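Local coordinates for sensor protein (Vibrio cholerae O1 biovar El Tor, PDB 3MXQ) that probably acts as a sensor histidine kinase that transfers phosphate from ATP to a protein histidine, the present chain being its N-terminal part with a PAS-fold sensor domain, at residues S32-C36 with V47-F51; Y119-I125 with C138-V144; D41-V45 with M62-L68; F51-V55 with H101-F105. One frame throughout, in Å; residues are numbered along the deposited sequence.

Contact 1 of 4, residues S32-C36 with V47-F51; sequences SFALC and VNEYF
Ala-34 and Cys-36 press against the ring of Phe-51, the apolar centre of this contact. Ala-34 CB lies 3.6 Å from Phe-51 CD1 and Cys-36 CB 3.9 Å from Phe-51 CE1, while Cys-36 SG forms an oblique sulfur-aromatic contact with the same ring, 5.0 Å from its centroid. Small residues suit the strand here, since they leave room for the phenyl group, which swings toward them with CG opposite the backbone N (chi1 -168°). Phe-71 touches the ring as well, and the patch is buried. The pairing is that of a PAS fold, in which an antiparallel hairpin of two strands runs straight into a short helix: Cys-36 and Val-47 are a non-hydrogen-bonded pair, and helix 49-53 then turns Phe-51 onto strand 34-39 and Tyr-50 onto the residues just before it. Just before the helix, the backbone N-H of Asn-48 gives Leu-35 O a nearly straight hydrogen bond of 2.9 Å (N-H...O angle 162°). Asn-48 occupies the N-cap position without capping through its side chain; its OD1 instead bonds Ser-25 of the second subunit. Farther out, Ser-32 CB sits over one face of the Tyr-50 ring, 4.1 Å from the centroid, in a CH-pi contact. At the polar edge the Tyr-50 hydroxyl is hydrogen-bonded to Arg-54 of its own chain and to Glu-49 of the second subunit.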
loop_
_atom_site.group_PDB
_atom_site.type_symbol
_atom_site.label_atom_id
_atom_site.label_comp_id
_atom_site.label_asym_id
_atom_site.label_seq_id
_atom_site.Cartn_x
_atom_site.Cartn_y
_atom_site.Cartn_z
ATOM N N SER A 32 1.068 -8.778 -1.266
ATOM C CA SER A 32 1.023 -9.329 0.077
ATOM C C SER A 32 2.156 -10.326 0.287
ATOM O O SER A 32 2.594 -10.981 -0.645
ATOM C CB SER A 32 -0.347 -9.935 0.391
ATOM O OG SER A 32 -0.599 -11.075 -0.400
ATOM N N PHE A 33 2.653 -10.397 1.512
ATOM C CA PHE A 33 3.780 -11.250 1.839
ATOM C C PHE A 33 3.683 -11.662 3.280
ATOM O O PHE A 33 2.992 -11.025 4.049
ATOM C CB PHE A 33 5.105 -10.520 1.609
ATOM C CG PHE A 33 5.289 -9.279 2.452
ATOM C CD1 PHE A 33 4.582 -8.113 2.173
ATOM C CD2 PHE A 33 6.201 -9.270 3.497
ATOM C CE1 PHE A 33 4.763 -6.954 2.943
ATOM C CE2 PHE A 33 6.394 -8.119 4.269
ATOM C CZ PHE A 33 5.667 -6.956 3.991
ATOM N N ALA A 34 4.379 -12.722 3.649
ATOM C CA ALA A 34 4.411 -13.168 5.025
ATOM C C ALA A 34 5.508 -12.412 5.747
ATOM O O ALA A 34 6.559 -12.126 5.174
ATOM C CB ALA A 34 4.664 -14.639 5.079
ATOM N N LEU A 35 5.250 -12.078 7.006
ATOM C CA LEU A 35 6.186 -11.294 7.801
ATOM C C LEU A 35 6.235 -11.801 9.218
ATOM O O LEU A 35 5.197 -12.026 9.840
ATOM C CB LEU A 35 5.810 -9.815 7.804
ATOM C CG LEU A 35 6.739 -8.989 8.703
ATOM C CD1 LEU A 35 7.288 -7.741 7.994
ATOM C CD2 LEU A 35 6.073 -8.642 10.036
ATOM N N CYS A 36 7.451 -11.938 9.732
ATOM C CA CYS A 36 7.680 -12.503 11.046
ATOM C C CYS A 36 8.876 -11.838 11.717
ATOM O O CYS A 36 9.927 -11.721 11.103
ATOM C CB CYS A 36 7.962 -13.982 10.869
ATOM S SG CYS A 36 8.253 -14.798 12.402
ATOM N N VAL A 47 3.962 -11.345 14.176
ATOM C CA VAL A 47 3.671 -12.038 12.944
ATOM C C VAL A 47 2.475 -11.411 12.198
ATOM O O VAL A 47 1.491 -11.034 12.813
ATOM C CB VAL A 47 3.494 -13.550 13.249
ATOM C CG1 VAL A 47 2.490 -13.762 14.369
ATOM C CG2 VAL A 47 3.087 -14.308 12.033
ATOM N N ASN A 48 2.613 -11.252 10.881
ATOM C CA ASN A 48 1.510 -10.995 9.933
ATOM C C ASN A 48 0.269 -11.828 10.105
ATOM O O ASN A 48 0.347 -13.009 10.433
ATOM C CB ASN A 48 1.971 -11.398 8.542
ATOM C CG ASN A 48 2.324 -10.249 7.706
ATOM O OD1 ASN A 48 2.306 -9.112 8.159
ATOM N ND2 ASN A 48 2.655 -10.521 6.462
ATOM N N GLU A 49 -0.867 -11.224 9.784
ATOM C CA GLU A 49 -2.117 -11.943 9.542
ATOM C C GLU A 49 -1.902 -12.858 8.338
ATOM O O GLU A 49 -2.317 -14.002 8.349
ATOM C CB GLU A 49 -3.265 -10.945 9.271
ATOM C CG GLU A 49 -4.688 -11.534 9.344
ATOM C CD GLU A 49 -5.812 -10.466 9.298
ATOM O OE1 GLU A 49 -5.525 -9.244 9.475
ATOM O OE2 GLU A 49 -6.995 -10.859 9.087
ATOM N N TYR A 50 -1.227 -12.346 7.315
ATOM C CA TYR A 50 -0.961 -13.103 6.105
ATOM C C TYR A 50 -0.114 -14.352 6.368
ATOM O O TYR A 50 -0.314 -15.379 5.717
ATOM C CB TYR A 50 -0.299 -12.213 5.061
ATOM C CG TYR A 50 -0.190 -12.861 3.708
ATOM C CD1 TYR A 50 -1.292 -12.946 2.863
ATOM C CD2 TYR A 50 1.018 -13.396 3.270
ATOM C CE1 TYR A 50 -1.197 -13.551 1.612
ATOM C CE2 TYR A 50 1.137 -13.998 2.017
ATOM C CZ TYR A 50 0.027 -14.073 1.194
ATOM O OH TYR A 50 0.131 -14.681 -0.038
ATOM N N PHE A 51 0.821 -14.255 7.315
ATOM C CA PHE A 51 1.645 -15.387 7.750
ATOM C C PHE A 51 0.772 -16.445 8.407
ATOM O O PHE A 51 0.847 -17.612 8.026
ATOM C CB PHE A 51 2.729 -14.907 8.727
ATOM C CG PHE A 51 3.819 -15.921 9.020
ATOM C CD1 PHE A 51 5.087 -15.766 8.489
ATOM C CD2 PHE A 51 3.595 -16.991 9.871
ATOM C CE1 PHE A 51 6.106 -16.690 8.771
ATOM C CE2 PHE A 51 4.612 -17.919 10.150
ATOM C CZ PHE A 51 5.856 -17.764 9.603
#

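Contact 2 of 4, residues Y119-I125 with C138-V144; sequences YQNLEVI and CLCVYDV
Tyr-142 lies across from Asn-121 in the antiparallel beta hairpin formed by strands 118-128 and 134-145, part of the PAS-fold sheet. Its CB meets Asn-121 CB at 4.1 Å. From there the ring leans along the partner strand: CD2 passes Asn-121 O, and CE2 lies 3.9 Å from Glu-123 CB, which stands at the ring edge near its plane. The CG of Tyr-142 is opposite its own carbonyl carbon (chi1 -58°), a setting that carries the ring toward Glu-123. At the tip, OH is 3.0 Å from Glu-123 OE2, and Arg-21 of the second subunit binds both groups, by a salt bridge to Glu-123 and a hydrogen bond to the hydroxyl. The long polar side chains therefore suit a sheet face that meets another subunit. Eight backbone hydrogen bonds hold the strands in register from Tyr-119 with Val-144 to Ile-125 with Cys-138. Leu-122, Val-124, Leu-139 and Val-141 share the other face; there Val-124 CG1 packs 3.9 Å from Leu-139 CD2, branched residues that fit beneath helix 75-88. At the far end of the hairpin, Val-144 CB rests over one face of the Tyr-119 ring, 3.9 Å from its centroid and 27° off the normal.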
loop_
_atom_site.group_PDB
_atom_site.type_symbol
_atom_site.label_atom_id
_atom_site.label_comp_id
_atom_site.label_asym_id
_atom_site.label_seq_id
_atom_site.Cartn_x
_atom_site.Cartn_y
_atom_site.Cartn_z
ATOM N N TYR A 119 7.573 -19.864 -7.273
ATOM C CA TYR A 119 8.651 -20.024 -6.292
ATOM C C TYR A 119 8.626 -18.892 -5.246
ATOM O O TYR A 119 7.998 -17.859 -5.449
ATOM C CB TYR A 119 10.022 -20.123 -6.985
ATOM C CG TYR A 119 10.552 -18.817 -7.528
ATOM C CD1 TYR A 119 11.541 -18.107 -6.846
ATOM C CD2 TYR A 119 10.068 -18.286 -8.724
ATOM C CE1 TYR A 119 12.034 -16.885 -7.342
ATOM C CE2 TYR A 119 10.554 -17.067 -9.231
ATOM C CZ TYR A 119 11.535 -16.371 -8.536
ATOM O OH TYR A 119 12.016 -15.176 -9.031
ATOM N N GLN A 120 9.320 -19.105 -4.133
ATOM C CA GLN A 120 9.362 -18.161 -3.029
ATOM C C GLN A 120 10.710 -17.478 -2.882
ATOM O O GLN A 120 11.752 -18.078 -3.123
ATOM C CB GLN A 120 9.019 -18.855 -1.715
ATOM C CG GLN A 120 7.584 -19.324 -1.633
ATOM C CD GLN A 120 7.233 -19.933 -0.283
ATOM O OE1 GLN A 120 8.111 -20.300 0.514
ATOM N NE2 GLN A 120 5.936 -20.049 -0.020
ATOM N N ASN A 121 10.662 -16.206 -2.487
ATOM C CA ASN A 121 11.840 -15.457 -2.084
ATOM C C ASN A 121 11.810 -15.194 -0.582
ATOM O O ASN A 121 10.734 -15.089 0.026
ATOM C CB ASN A 121 11.937 -14.138 -2.849
ATOM C CG ASN A 121 12.448 -14.310 -4.266
ATOM O OD1 ASN A 121 13.343 -15.108 -4.524
ATOM N ND2 ASN A 121 11.902 -13.531 -5.190
ATOM N N LEU A 122 13.004 -15.099 0.002
ATOM C CA LEU A 122 13.178 -14.881 1.436
ATOM C C LEU A 122 14.097 -13.706 1.691
ATOM O O LEU A 122 15.178 -13.599 1.095
ATOM C CB LEU A 122 13.749 -16.133 2.102
ATOM C CG LEU A 122 14.250 -15.991 3.535
ATOM C CD1 LEU A 122 13.129 -15.732 4.493
ATOM C CD2 LEU A 122 14.968 -17.256 3.937
ATOM N N GLU A 123 13.662 -12.835 2.592
ATOM C CA GLU A 123 14.428 -11.653 2.978
ATOM C C GLU A 123 14.619 -11.690 4.479
ATOM O O GLU A 123 13.661 -11.816 5.227
ATOM C CB GLU A 123 13.698 -10.379 2.552
ATOM C CG GLU A 123 14.510 -9.112 2.718
ATOM C CD GLU A 123 14.026 -7.931 1.834
ATOM O OE1 GLU A 123 14.909 -7.332 1.137
ATOM O OE2 GLU A 123 12.797 -7.600 1.840
ATOM N N VAL A 124 15.870 -11.626 4.907
ATOM C CA VAL A 124 16.217 -11.551 6.325
ATOM C C VAL A 124 16.838 -10.186 6.632
ATOM O O VAL A 124 17.843 -9.803 6.026
ATOM C CB VAL A 124 17.189 -12.677 6.712
ATOM C CG1 VAL A 124 17.426 -12.669 8.205
ATOM C CG2 VAL A 124 16.619 -14.030 6.294
ATOM N N ILE A 125 16.234 -9.454 7.556
ATOM C CA ILE A 125 16.721 -8.123 7.910
ATOM C C ILE A 125 16.988 -8.029 9.410
ATOM O O ILE A 125 16.058 -8.191 10.220
ATOM C CB ILE A 125 15.697 -7.027 7.577
ATOM C CG1 ILE A 125 15.344 -7.016 6.081
ATOM C CG2 ILE A 125 16.214 -5.682 8.037
ATOM C CD1 ILE A 125 13.936 -6.489 5.772
ATOM N N CYS A 138 13.911 -9.477 11.241
ATOM C CA CYS A 138 12.699 -9.505 10.465
ATOM C C CYS A 138 12.790 -10.530 9.332
ATOM O O CYS A 138 13.817 -10.642 8.670
ATOM C CB CYS A 138 12.504 -8.122 9.884
ATOM S SG CYS A 138 10.966 -7.884 9.012
ATOM N N LEU A 139 11.716 -11.279 9.109
ATOM C CA LEU A 139 11.657 -12.267 8.021
ATOM C C LEU A 139 10.436 -12.006 7.163
ATOM O O LEU A 139 9.326 -11.815 7.674
ATOM C CB LEU A 139 11.571 -13.700 8.547
ATOM C CG LEU A 139 12.538 -14.168 9.630
ATOM C CD1 LEU A 139 12.263 -15.610 9.982
ATOM C CD2 LEU A 139 13.927 -14.037 9.124
ATOM N N CYS A 140 10.644 -11.999 5.858
ATOM C CA CYS A 140 9.575 -11.739 4.937
ATOM C C CYS A 140 9.669 -12.787 3.868
ATOM O O CYS A 140 10.746 -13.015 3.310
ATOM C CB CYS A 140 9.747 -10.355 4.327
ATOM S SG CYS A 140 9.897 -9.008 5.556
ATOM N N VAL A 141 8.556 -13.451 3.585
ATOM C CA VAL A 141 8.555 -14.468 2.537
ATOM C C VAL A 141 7.655 -14.018 1.403
ATOM O O VAL A 141 6.478 -13.754 1.615
ATOM C CB VAL A 141 8.171 -15.870 3.080
ATOM C CG1 VAL A 141 8.094 -16.888 1.943
ATOM C CG2 VAL A 141 9.179 -16.317 4.134
ATOM N N TYR A 142 8.239 -13.913 0.211
ATOM C CA TYR A 142 7.553 -13.412 -0.973
ATOM C C TYR A 142 7.287 -14.522 -1.942
ATOM O O TYR A 142 8.114 -15.392 -2.113
ATOM C CB TYR A 142 8.403 -12.376 -1.696
ATOM C CG TYR A 142 8.780 -11.191 -0.856
ATOM C CD1 TYR A 142 7.948 -10.076 -0.774
ATOM C CD2 TYR A 142 9.991 -11.173 -0.164
ATOM C CE1 TYR A 142 8.294 -8.996 -0.017
ATOM C CE2 TYR A 142 10.350 -10.085 0.609
ATOM C CZ TYR A 142 9.492 -8.998 0.673
ATOM O OH TYR A 142 9.860 -7.919 1.441
ATOM N N ASP A 143 6.145 -14.444 -2.614
ATOM C CA ASP A 143 5.747 -15.427 -3.612
ATOM C C ASP A 143 5.860 -14.878 -5.018
ATOM O O ASP A 143 5.300 -13.830 -5.317
ATOM C CB ASP A 143 4.319 -15.875 -3.344
ATOM C CG ASP A 143 4.257 -17.002 -2.345
ATOM O OD1 ASP A 143 4.242 -18.177 -2.778
ATOM O OD2 ASP A 143 4.269 -16.740 -1.129
ATOM N N VAL A 144 6.597 -15.577 -5.873
ATOM C CA VAL A 144 6.692 -15.220 -7.296
ATOM C C VAL A 144 6.075 -16.317 -8.187
ATOM O O VAL A 144 5.972 -17.471 -7.784
ATOM C CB VAL A 144 8.158 -14.926 -7.733
ATOM C CG1 VAL A 144 8.192 -14.145 -9.031
ATOM C CG2 VAL A 144 8.892 -14.151 -6.677
#

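Contact 3 of 4, residues D41-V45 with M62-L68; sequences DYVIV and MQGKNIL
Tyr-42 turns its CG opposite its carbonyl carbon (chi1 -44°) and Leu-68 does likewise (chi1 -58°), which brings Leu-68 CD1 over one face of the tyrosine ring. This CH-pi contact measures 3.7 Å to the centroid. In the PAS fold it joins the turn that leads into strand 44-47, an edge strand of the sheet within this chain, to the first turn of helix 67-70. Ile-44, the buried residue of segment 41-45, packs against both Ile-67 and Met-62: its side chain crosses that of Ile-67 at about a right angle, CG1 to CG1 3.5 Å, and CD1 reaches CE of Met-62, present as selenomethionine. Branched and flexible apolar chains suit this interior side. Three backbone hydrogen bonds zip the segments together, Ile-67 N to Tyr-42 O, Ile-44 N to Lys-65 O and Gly-64 N to Ile-44 O. The last comes from the type II turn 62-65, whose third residue is Gly-64 with its positive phi (80°). Outside, the Tyr-42 hydroxyl bonds Asp-83 of helix 75-88. Asn-66 is the N-cap of helix 67-70, its short amide suited to folding back on the first turn, where OD1 accepts the hydrogen bond from Leu-68 N at 2.7 Å.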
loop_
_atom_site.group_PDB
_atom_site.type_symbol
_atom_site.label_atom_id
_atom_site.label_comp_id
_atom_site.label_asym_id
_atom_site.label_seq_id
_atom_site.Cartn_x
_atom_site.Cartn_y
_atom_site.Cartn_z
ATOM N N ASP A 41 17.158 -15.370 19.820
ATOM C CA ASP A 41 17.118 -16.752 20.294
ATOM C C ASP A 41 15.998 -17.513 19.583
ATOM O O ASP A 41 15.536 -18.553 20.053
ATOM C CB ASP A 41 16.944 -16.806 21.820
ATOM C CG ASP A 41 15.674 -16.119 22.296
ATOM O OD1 ASP A 41 15.274 -16.354 23.452
ATOM O OD2 ASP A 41 15.067 -15.346 21.524
ATOM N N TYR A 42 15.573 -16.963 18.449
ATOM C CA TYR A 42 14.641 -17.600 17.514
ATOM C C TYR A 42 13.169 -17.596 17.951
ATOM O O TYR A 42 12.299 -18.134 17.263
ATOM C CB TYR A 42 15.144 -18.993 17.100
ATOM C CG TYR A 42 16.625 -18.994 16.787
ATOM C CD1 TYR A 42 17.125 -18.394 15.626
ATOM C CD2 TYR A 42 17.532 -19.572 17.668
ATOM C CE1 TYR A 42 18.498 -18.385 15.356
ATOM C CE2 TYR A 42 18.892 -19.567 17.412
ATOM C CZ TYR A 42 19.377 -18.976 16.262
ATOM O OH TYR A 42 20.742 -19.000 16.045
ATOM N N VAL A 43 12.904 -16.954 19.082
ATOM C CA VAL A 43 11.559 -16.857 19.635
ATOM C C VAL A 43 10.739 -15.829 18.851
ATOM O O VAL A 43 11.189 -14.701 18.647
ATOM C CB VAL A 43 11.602 -16.490 21.130
ATOM C CG1 VAL A 43 10.203 -16.397 21.699
ATOM C CG2 VAL A 43 12.409 -17.518 21.908
ATOM N N ILE A 44 9.545 -16.228 18.411
ATOM C CA ILE A 44 8.683 -15.356 17.615
ATOM C C ILE A 44 8.052 -14.248 18.445
ATOM O O ILE A 44 7.469 -14.486 19.500
ATOM C CB ILE A 44 7.598 -16.149 16.858
ATOM C CG1 ILE A 44 8.250 -17.034 15.799
ATOM C CG2 ILE A 44 6.592 -15.205 16.189
ATOM C CD1 ILE A 44 7.432 -18.226 15.426
ATOM N N VAL A 45 8.176 -13.030 17.945
ATOM C CA VAL A 45 7.726 -11.856 18.671
ATOM C C VAL A 45 6.466 -11.270 18.041
ATOM O O VAL A 45 5.536 -10.913 18.737
ATOM C CB VAL A 45 8.842 -10.800 18.725
ATOM C CG1 VAL A 45 8.329 -9.502 19.324
ATOM C CG2 VAL A 45 10.015 -11.328 19.533
HETATM N N MSE A 62 1.564 -18.961 18.165
HETATM C CA MSE A 62 2.949 -18.845 17.707
HETATM C C MSE A 62 3.807 -17.910 18.536
HETATM O O MSE A 62 5.016 -18.076 18.597
HETATM C CB MSE A 62 2.996 -18.371 16.262
HETATM C CG MSE A 62 2.341 -19.293 15.287
HETATM SE SE MSE A 62 2.832 -18.834 13.465
HETATM C CE MSE A 62 4.651 -19.496 13.462
ATOM N N GLN A 63 3.194 -16.911 19.149
ATOM C CA GLN A 63 3.956 -15.865 19.810
ATOM C C GLN A 63 4.613 -16.396 21.078
ATOM O O GLN A 63 3.969 -17.061 21.886
ATOM C CB GLN A 63 3.053 -14.670 20.128
ATOM C CG GLN A 63 3.690 -13.326 19.840
ATOM C CD GLN A 63 3.761 -12.447 21.068
ATOM O OE1 GLN A 63 2.913 -12.529 21.951
ATOM N NE2 GLN A 63 4.785 -11.613 21.142
ATOM N N GLY A 64 5.898 -16.103 21.243
ATOM C CA GLY A 64 6.654 -16.582 22.393
ATOM C C GLY A 64 7.109 -18.019 22.233
ATOM O O GLY A 64 7.327 -18.728 23.217
ATOM N N LYS A 65 7.241 -18.447 20.981
ATOM C CA LYS A 65 7.717 -19.785 20.639
ATOM C C LYS A 65 8.842 -19.710 19.614
ATOM O O LYS A 65 8.906 -18.769 18.821
ATOM C CB LYS A 65 6.575 -20.641 20.096
ATOM C CG LYS A 65 5.489 -20.931 21.109
ATOM C CD LYS A 65 4.625 -22.096 20.667
ATOM C CE LYS A 65 3.900 -22.726 21.845
ATOM N NZ LYS A 65 2.966 -21.762 22.480
ATOM N N ASN A 66 9.717 -20.709 19.638
ATOM C CA ASN A 66 10.868 -20.796 18.746
ATOM C C ASN A 66 10.472 -21.227 17.318
ATOM O O ASN A 66 9.853 -22.276 17.141
ATOM C CB ASN A 66 11.871 -21.782 19.357
ATOM C CG ASN A 66 13.193 -21.849 18.606
ATOM O OD1 ASN A 66 13.280 -21.579 17.401
ATOM N ND2 ASN A 66 14.236 -22.234 19.324
ATOM N N ILE A 67 10.841 -20.430 16.308
ATOM C CA ILE A 67 10.511 -20.758 14.912
ATOM C C ILE A 67 11.079 -22.107 14.524
ATOM O O ILE A 67 10.453 -22.872 13.794
ATOM C CB ILE A 67 11.111 -19.774 13.898
ATOM C CG1 ILE A 67 11.141 -18.375 14.449
ATOM C CG2 ILE A 67 10.277 -19.723 12.618
ATOM C CD1 ILE A 67 11.474 -17.380 13.369
ATOM N N LEU A 68 12.289 -22.369 15.007
ATOM C CA LEU A 68 13.021 -23.576 14.673
ATOM C C LEU A 68 12.293 -24.805 15.183
ATOM O O LEU A 68 12.345 -25.856 14.556
ATOM C CB LEU A 68 14.461 -23.502 15.197
ATOM C CG LEU A 68 15.288 -22.309 14.683
ATOM C CD1 LEU A 68 16.628 -22.232 15.361
ATOM C CD2 LEU A 68 15.490 -22.347 13.179
#

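Contact 4 of 4, residues F51-V55 with H101-F105; sequences FESRV and HLLPF
The guanidinium of Arg-54 has the ring edge of Phe-105 over one face: Phe-105 CD2 stands 3.9 Å from Arg-54 CZ, above the centre of the group, and the two planes are 81° apart. Pro-104 N lies at the edge of the guanidinium, near its plane. The approach is thus edge-on from the phenyl side, with the charged group meeting hydrogens and not the pi cloud. Closer approaches between the Arg-54 NH2 end and Phe-105 are doubtful, and Phe-105 is the last residue modelled before a gap. The other ring, Phe-51, takes Leu-102 CD2 obliquely, 4.3 Å from its CZ. Between these two sits Leu-103, whose CD2 alone touches Val-55 CG1 at 3.6 Å and Arg-54 CB at 3.7 Å, while CD1 turns to Ala-34 CB; that split suits a forked side chain. Arginine suits its place because its aliphatic root packs on Leu-103 while a bend at chi3 (37°) lays the guanidinium beside Pro-104 N and against the Phe-105 ring edge. NH1 finds its strongest partner elsewhere, in a salt bridge with Asp-143 OD2. In the PAS fold the contact lays the loop between strands 92-95 and 118-128 against the end of helix 49-53. Leu-103 faces Ala-34 of strand 34-39 and Val-141 of strand 134-145, Leu-102 and Phe-51 both touch Phe-71, and Arg-54 lies against Gln-120 of strand 118-128.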
loop_
_atom_site.group_PDB
_atom_site.type_symbol
_atom_site.label_atom_id
_atom_site.label_comp_id
_atom_site.label_asym_id
_atom_site.label_seq_id
_atom_site.Cartn_x
_atom_site.Cartn_y
_atom_site.Cartn_z
ATOM N N PHE A 51 0.821 -14.255 7.315
ATOM C CA PHE A 51 1.645 -15.387 7.750
ATOM C C PHE A 51 0.772 -16.445 8.407
ATOM O O PHE A 51 0.847 -17.612 8.026
ATOM C CB PHE A 51 2.729 -14.907 8.727
ATOM C CG PHE A 51 3.819 -15.921 9.020
ATOM C CD1 PHE A 51 5.087 -15.766 8.489
ATOM C CD2 PHE A 51 3.595 -16.991 9.871
ATOM C CE1 PHE A 51 6.106 -16.690 8.771
ATOM C CE2 PHE A 51 4.612 -17.919 10.150
ATOM C CZ PHE A 51 5.856 -17.764 9.603
ATOM N N GLU A 52 -0.058 -16.033 9.373
ATOM C CA GLU A 52 -0.974 -16.941 10.081
ATOM C C GLU A 52 -1.812 -17.747 9.118
ATOM O O GLU A 52 -1.903 -18.964 9.241
ATOM C CB GLU A 52 -1.943 -16.192 10.988
ATOM C CG GLU A 52 -1.313 -15.391 12.102
ATOM C CD GLU A 52 -2.348 -14.636 12.938
ATOM O OE1 GLU A 52 -3.335 -15.281 13.387
ATOM O OE2 GLU A 52 -2.164 -13.409 13.156
ATOM N N SER A 53 -2.429 -17.055 8.169
ATOM C CA SER A 53 -3.379 -17.660 7.264
ATOM C C SER A 53 -2.750 -18.779 6.437
ATOM O O SER A 53 -3.457 -19.669 5.950
ATOM C CB SER A 53 -4.007 -16.598 6.357
ATOM O OG SER A 53 -3.040 -16.009 5.505
ATOM N N ARG A 54 -1.427 -18.766 6.311
ATOM C CA ARG A 54 -0.755 -19.737 5.452
ATOM C C ARG A 54 0.001 -20.846 6.188
ATOM O O ARG A 54 0.615 -21.705 5.570
ATOM C CB ARG A 54 0.117 -19.012 4.435
ATOM C CG ARG A 54 -0.729 -18.106 3.532
ATOM C CD ARG A 54 0.045 -17.530 2.372
ATOM N NE ARG A 54 0.989 -18.508 1.855
ATOM C CZ ARG A 54 1.953 -18.231 0.988
ATOM N NH1 ARG A 54 2.096 -17.000 0.509
ATOM N NH2 ARG A 54 2.776 -19.199 0.600
ATOM N N VAL A 55 -0.066 -20.839 7.509
ATOM C CA VAL A 55 0.506 -21.912 8.294
ATOM C C VAL A 55 -0.602 -22.574 9.078
ATOM O O VAL A 55 -1.687 -22.004 9.231
ATOM C CB VAL A 55 1.618 -21.421 9.247
ATOM C CG1 VAL A 55 2.833 -20.997 8.461
ATOM C CG2 VAL A 55 1.137 -20.284 10.129
ATOM N N HIS A 101 9.652 -25.999 1.657
ATOM C CA HIS A 101 9.306 -24.591 1.837
ATOM C C HIS A 101 8.538 -24.359 3.126
ATOM O O HIS A 101 7.651 -25.120 3.467
ATOM C CB HIS A 101 8.463 -24.097 0.659
ATOM C CG HIS A 101 9.249 -23.856 -0.593
ATOM N ND1 HIS A 101 9.530 -22.591 -1.064
ATOM C CD2 HIS A 101 9.816 -24.719 -1.470
ATOM C CE1 HIS A 101 10.234 -22.683 -2.178
ATOM N NE2 HIS A 101 10.426 -23.963 -2.443
ATOM N N LEU A 102 8.869 -23.283 3.822
ATOM C CA LEU A 102 8.143 -22.859 5.021
ATOM C C LEU A 102 6.649 -22.597 4.797
ATOM O O LEU A 102 5.827 -22.895 5.658
ATOM C CB LEU A 102 8.788 -21.595 5.584
ATOM C CG LEU A 102 8.260 -21.027 6.895
ATOM C CD1 LEU A 102 8.667 -21.930 7.998
ATOM C CD2 LEU A 102 8.831 -19.638 7.130
ATOM N N LEU A 103 6.308 -22.034 3.642
ATOM C CA LEU A 103 4.937 -21.650 3.344
ATOM C C LEU A 103 4.415 -22.346 2.088
ATOM O O LEU A 103 5.151 -22.489 1.118
ATOM C CB LEU A 103 4.855 -20.132 3.222
ATOM C CG LEU A 103 5.031 -19.431 4.565
ATOM C CD1 LEU A 103 5.540 -18.043 4.381
ATOM C CD2 LEU A 103 3.720 -19.415 5.311
ATOM N N PRO A 104 3.133 -22.766 2.099
ATOM C CA PRO A 104 2.608 -23.725 1.116
ATOM C C PRO A 104 2.199 -23.201 -0.280
ATOM O O PRO A 104 1.555 -23.952 -1.042
ATOM C CB PRO A 104 1.375 -24.294 1.832
ATOM C CG PRO A 104 0.890 -23.171 2.673
ATOM C CD PRO A 104 2.125 -22.435 3.125
ATOM N N PHE A 105 2.551 -21.959 -0.623
ATOM C CA PHE A 105 2.230 -21.431 -1.958
ATOM C C PHE A 105 3.434 -21.581 -2.896
ATOM O O PHE A 105 3.982 -22.674 -3.066
ATOM C CB PHE A 105 1.810 -19.957 -1.884
ATOM C CG PHE A 105 0.528 -19.621 -2.618
ATOM C CD1 PHE A 105 0.275 -20.100 -3.899
ATOM C CD2 PHE A 105 -0.411 -18.778 -2.022
ATOM C CE1 PHE A 105 -0.905 -19.775 -4.567
ATOM C CE2 PHE A 105 -1.594 -18.436 -2.675
ATOM C CZ PHE A 105 -1.844 -18.938 -3.954
#

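Contacts 1 and 2 form the buried middle, and both meet the second subunit through several residues; contacts 3 and 4 are only partly buried, contact 4 meeting that subunit through Phe-105 and contact 3 touching no other chain. Strands 34-39 and 134-145 are neighbours in one sheet, so backbone bonds such as Cys-36 O to Leu-139 N tie contact 1 to contact 2. Contacts 1 and 4 share Phe-51 of helix 49-53, and the Met-62 methyl of contact 3 packs on that ring. Contact 2 is regular strand pairing, contact 3 mixes backbone bonds with a helix cap, contact 1 relies mainly on aromatic packing, and contact 4 is mostly side-chain packing, its arginine paired with Asp-143 of contact 2.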